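Long-range contacts in probable oxidoreductase protein (Rhizobium etli, PDB 4FB5), which probably acts as a nucleotide-dependent oxidoreductase of the GFO/IDH/MocA family, though its substrate is not established: residues M232-P237 against R247-H252; D183-A188 against A274-K279. All coordinates share one frame; numbering follows the deposited sequence.

Overall arrangement
Both contacts belong to the C-terminal domain, on the same side of the chain's centre, with their own centres about 15 Å apart. Contact 2 is the buried one: it joins the loop after strand 175-183 to the loop between strands 266-272 and 281-288, and a carboxylate gathers an ammonium and a backbone N-H. Contact 1 is partly buried at the base of the hairpin 238-240/246-248, where carbonyl oxygens do the accepting and an imidazole is packed between aliphatic groups. Strands 225-233 (contact 1) and 175-183 (contact 2) share one mixed sheet. The contacts meet through Tyr236 OH, probably hydrogen-bonded to Ala188 O, and both touch the second subunit.

Contact 1: M232-P237 against R247-H252; sequences MVKPYP and RAVENH
Lys234 and His252 bring their CA atoms to within 4.6 Å where 232-237 and 247-252 run nearly antiparallel, their end-to-end directions 166° apart. At the other end, Val249 N donates to Pro237 O at 2.8 Å, closing the base of the hairpin formed by strands 238-240 and 246-248. The His252 imidazole lies between two aliphatic groups, both in CH-pi contact: Met232 CB over one face, 4.1 Å from the ring centroid, and Lys234 CE over the opposite face, nearer the rim. The selenium of Met232, a selenomethionine, approaches the ring obliquely, and Phe384 adds an edge-to-face contact. Lys234 leaves the backbone extended, then bends at chi3 (-68°), which turns NZ onto Val249 O at 3.0 Å, tilted from the carbonyl plane. Val249 itself sends CG2, not CG1, to Tyr236 O. Without the long chain, as with an alanine at Lys234, Val249 O is likely to lose this donor and one His252 face its CE cover. The lysine thus serves twice, its CE as a CH-pi partner and its ammonium as a donor; with NZ 4.4 Å from His252 NE2, that charge would be expected to disfavour protonation of the imidazole.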
# COMPACT_ATOMS: atom_id res chain seq x y z
N MSE A 232 5.21 -26.07 -15.51
CA MSE A 232 5.78 -25.02 -16.39
C MSE A 232 4.78 -24.58 -17.39
O MSE A 232 3.99 -25.40 -17.84
CB MSE A 232 7.03 -25.49 -17.08
CG MSE A 232 8.18 -25.05 -16.31
SE MSE A 232 9.78 -25.76 -17.01
CE MSE A 232 11.03 -24.30 -16.79
N VAL A 233 4.78 -23.28 -17.72
CA VAL A 233 3.83 -22.76 -18.72
C VAL A 233 4.49 -22.19 -20.00
O VAL A 233 5.34 -21.31 -19.90
CB VAL A 233 2.84 -21.71 -18.11
CG1 VAL A 233 1.61 -21.51 -19.00
CG2 VAL A 233 2.38 -22.10 -16.74
N LYS A 234 4.08 -22.68 -21.17
CA LYS A 234 4.23 -21.99 -22.47
C LYS A 234 2.94 -21.19 -22.82
O LYS A 234 2.06 -21.68 -23.53
CB LYS A 234 4.48 -23.02 -23.51
CG LYS A 234 4.90 -22.57 -24.85
CD LYS A 234 5.25 -23.83 -25.71
CE LYS A 234 6.53 -24.45 -25.10
NZ LYS A 234 7.13 -25.55 -25.87
N PRO A 235 2.85 -19.93 -22.36
CA PRO A 235 1.60 -19.21 -22.60
C PRO A 235 1.23 -19.06 -24.08
O PRO A 235 0.02 -18.96 -24.37
CB PRO A 235 1.87 -17.83 -21.98
CG PRO A 235 3.43 -17.67 -22.13
CD PRO A 235 3.92 -19.06 -21.81
N TYR A 236 2.24 -18.99 -24.97
CA TYR A 236 2.03 -18.76 -26.43
C TYR A 236 2.67 -19.86 -27.32
O TYR A 236 3.89 -20.11 -27.25
CB TYR A 236 2.51 -17.35 -26.88
CG TYR A 236 2.05 -16.25 -25.98
CD1 TYR A 236 0.68 -16.11 -25.65
CD2 TYR A 236 2.96 -15.38 -25.41
CE1 TYR A 236 0.25 -15.11 -24.75
CE2 TYR A 236 2.55 -14.38 -24.52
CZ TYR A 236 1.19 -14.24 -24.21
OH TYR A 236 0.77 -13.26 -23.33
N PRO A 237 1.89 -20.51 -28.20
CA PRO A 237 2.57 -21.66 -28.91
C PRO A 237 3.68 -21.21 -29.84
O PRO A 237 4.63 -21.97 -30.07
CB PRO A 237 1.44 -22.31 -29.71
CG PRO A 237 0.15 -21.72 -29.15
CD PRO A 237 0.46 -20.36 -28.58
N ARG A 247 7.51 -18.99 -35.68
CA ARG A 247 8.22 -20.13 -35.09
C ARG A 247 7.61 -20.61 -33.78
O ARG A 247 7.25 -19.81 -32.92
CB ARG A 247 9.68 -19.76 -34.80
CG ARG A 247 10.65 -20.85 -35.13
CD ARG A 247 11.71 -21.00 -34.09
NE ARG A 247 13.01 -20.51 -34.49
CZ ARG A 247 14.16 -20.96 -33.97
NH1 ARG A 247 14.17 -21.91 -33.06
NH2 ARG A 247 15.30 -20.43 -34.37
N ALA A 248 7.55 -21.92 -33.62
CA ALA A 248 7.23 -22.58 -32.33
C ALA A 248 8.05 -22.05 -31.16
O ALA A 248 9.27 -22.00 -31.23
CB ALA A 248 7.46 -24.07 -32.43
N VAL A 249 7.38 -21.67 -30.07
CA VAL A 249 8.12 -21.41 -28.84
C VAL A 249 8.57 -22.73 -28.22
O VAL A 249 7.78 -23.65 -28.10
CB VAL A 249 7.31 -20.58 -27.81
CG1 VAL A 249 8.21 -20.13 -26.65
CG2 VAL A 249 6.67 -19.35 -28.50
N GLU A 250 9.85 -22.79 -27.83
CA GLU A 250 10.53 -24.05 -27.50
C GLU A 250 10.66 -24.29 -25.98
O GLU A 250 10.93 -25.42 -25.50
CB GLU A 250 11.93 -24.01 -28.12
CG GLU A 250 11.89 -24.18 -29.62
CD GLU A 250 13.27 -24.10 -30.29
OE1 GLU A 250 14.32 -24.28 -29.64
OE2 GLU A 250 13.30 -23.85 -31.51
N ASN A 251 10.39 -23.19 -25.29
CA ASN A 251 10.77 -22.78 -23.97
C ASN A 251 9.51 -22.57 -23.20
O ASN A 251 8.38 -22.55 -23.77
CB ASN A 251 11.27 -21.33 -24.13
CG ASN A 251 12.66 -21.18 -23.77
OD1 ASN A 251 13.26 -22.13 -23.37
ND2 ASN A 251 13.21 -20.01 -23.91
N HIS A 252 9.71 -22.23 -21.94
CA HIS A 252 8.62 -21.99 -21.02
C HIS A 252 8.80 -20.63 -20.33
O HIS A 252 9.84 -20.33 -19.77
CB HIS A 252 8.54 -23.13 -20.02
CG HIS A 252 8.02 -24.39 -20.62
ND1 HIS A 252 8.84 -25.37 -21.14
CD2 HIS A 252 6.74 -24.80 -20.86
CE1 HIS A 252 8.09 -26.35 -21.62
NE2 HIS A 252 6.82 -26.02 -21.48

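Contact 2: D183-A188 against A274-K279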
# COMPACT_ATOMS: atom_id res chain seq x y z
N ASP A 183 8.57 -11.95 -11.07
CA ASP A 183 7.76 -11.59 -12.24
C ASP A 183 8.15 -10.31 -13.00
O ASP A 183 8.50 -9.26 -12.41
CB ASP A 183 6.30 -11.51 -11.86
CG ASP A 183 5.89 -12.58 -10.93
OD1 ASP A 183 6.19 -13.78 -11.20
OD2 ASP A 183 5.25 -12.23 -9.90
N GLU A 184 8.09 -10.43 -14.33
CA GLU A 184 8.19 -9.29 -15.21
C GLU A 184 7.20 -9.49 -16.33
O GLU A 184 6.51 -10.47 -16.34
CB GLU A 184 9.62 -9.06 -15.70
CG GLU A 184 10.65 -9.02 -14.57
CD GLU A 184 12.01 -8.39 -14.93
OE1 GLU A 184 12.15 -7.87 -16.07
OE2 GLU A 184 12.94 -8.41 -14.06
N ASP A 185 7.11 -8.56 -17.27
CA ASP A 185 6.16 -8.69 -18.36
C ASP A 185 6.74 -8.44 -19.73
O ASP A 185 6.00 -8.15 -20.66
CB ASP A 185 4.94 -7.80 -18.15
CG ASP A 185 5.30 -6.32 -18.05
OD1 ASP A 185 6.49 -5.96 -18.30
OD2 ASP A 185 4.39 -5.53 -17.70
N PHE A 186 8.07 -8.57 -19.86
CA PHE A 186 8.69 -8.35 -21.16
C PHE A 186 8.47 -9.50 -22.17
O PHE A 186 8.81 -9.35 -23.33
CB PHE A 186 10.18 -7.96 -21.04
CG PHE A 186 11.07 -9.07 -20.59
CD1 PHE A 186 11.54 -10.00 -21.48
CD2 PHE A 186 11.49 -9.16 -19.26
CE1 PHE A 186 12.39 -11.10 -21.06
CE2 PHE A 186 12.36 -10.21 -18.84
CZ PHE A 186 12.81 -11.19 -19.77
N MSE A 187 7.88 -10.62 -21.74
CA MSE A 187 7.38 -11.60 -22.71
C MSE A 187 5.86 -11.65 -22.78
O MSE A 187 5.30 -12.55 -23.42
CB MSE A 187 7.91 -13.00 -22.44
CG MSE A 187 9.42 -13.01 -22.34
SE MSE A 187 10.31 -13.18 -24.08
CE MSE A 187 11.72 -12.09 -23.61
N ALA A 188 5.18 -10.71 -22.14
CA ALA A 188 3.74 -10.81 -22.05
C ALA A 188 3.12 -10.57 -23.39
O ALA A 188 2.14 -11.19 -23.73
CB ALA A 188 3.19 -9.82 -21.07
N ALA A 274 5.81 -13.38 -18.36
CA ALA A 274 4.74 -12.85 -19.13
C ALA A 274 3.66 -12.46 -18.17
O ALA A 274 2.50 -12.86 -18.29
CB ALA A 274 4.25 -13.89 -20.12
N ALA A 275 4.03 -11.67 -17.18
CA ALA A 275 3.09 -11.33 -16.11
C ALA A 275 2.78 -9.86 -16.22
O ALA A 275 3.49 -9.05 -15.60
CB ALA A 275 3.70 -11.66 -14.74
N TRP A 276 1.76 -9.52 -17.02
CA TRP A 276 1.43 -8.12 -17.33
C TRP A 276 1.32 -7.26 -16.08
O TRP A 276 0.60 -7.61 -15.14
CB TRP A 276 0.14 -7.98 -18.09
CG TRP A 276 0.25 -8.12 -19.58
CD1 TRP A 276 -0.36 -9.10 -20.36
CD2 TRP A 276 0.99 -7.31 -20.47
NE1 TRP A 276 -0.05 -8.92 -21.66
CE2 TRP A 276 0.77 -7.83 -21.78
CE3 TRP A 276 1.84 -6.21 -20.31
CZ2 TRP A 276 1.35 -7.27 -22.94
CZ3 TRP A 276 2.45 -5.67 -21.44
CH2 TRP A 276 2.19 -6.19 -22.76
N GLY A 277 2.05 -6.13 -16.10
CA GLY A 277 2.05 -5.22 -14.99
C GLY A 277 3.03 -5.52 -13.87
O GLY A 277 3.18 -4.73 -12.99
N ARG A 278 3.70 -6.66 -13.89
CA ARG A 278 4.84 -6.79 -13.03
C ARG A 278 6.07 -6.26 -13.78
O ARG A 278 6.31 -6.61 -14.93
CB ARG A 278 5.00 -8.26 -12.66
CG ARG A 278 3.72 -8.91 -12.05
CD ARG A 278 3.33 -8.17 -10.83
NE ARG A 278 2.47 -8.91 -9.89
CZ ARG A 278 2.00 -8.34 -8.79
NH1 ARG A 278 2.32 -7.10 -8.58
NH2 ARG A 278 1.20 -8.97 -7.95
N LYS A 279 6.85 -5.39 -13.17
CA LYS A 279 7.99 -4.80 -13.88
C LYS A 279 9.28 -5.36 -13.38
O LYS A 279 10.13 -5.77 -14.18
CB LYS A 279 8.01 -3.28 -13.77
CG LYS A 279 6.69 -2.55 -14.24
CD LYS A 279 6.15 -3.10 -15.57
CE LYS A 279 5.05 -2.22 -16.09
NZ LYS A 279 4.34 -2.75 -17.30
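Asp185 reaches from 183-188 into a type II beta turn, Ala275 to Arg278, within the loop that crosses from strand 266-272 to strand 281-288, past the end of strand 175-183, which lies between them in the mixed sheet. Its OD2 accepts twice: Lys279 NZ forms a salt bridge through the syn lone pair at 2.8 Å, while Gly277 N donates on the anti side at 2.9 Å, 21° out of the carboxylate plane. Asp185 CG sits between the backbone N and the carbonyl carbon (chi1 59°), swinging the carboxylate over the turn, and a backbone N-H and an ammonium, both gripping OD2, should limit its rotation. Gly277 suits its place, since a CB there would jam against the carbonyl O of Trp276. Beside this group, Ala275 N donates to Glu184 O at 2.9 Å, and Asp183 CB packs on Arg278 CB. Ala188 CB lies over the face of the Trp276 five-membered ring, 3.3 Å from its centroid, and Ala188 N is tied back to Asp185 O. Further out, the second subunit holds the polar ends: its Arg179 forms a salt bridge with Asp183, its Tyr287 OH bonds Arg278 NE, and its Tyr306 OH bonds Lys279 NZ.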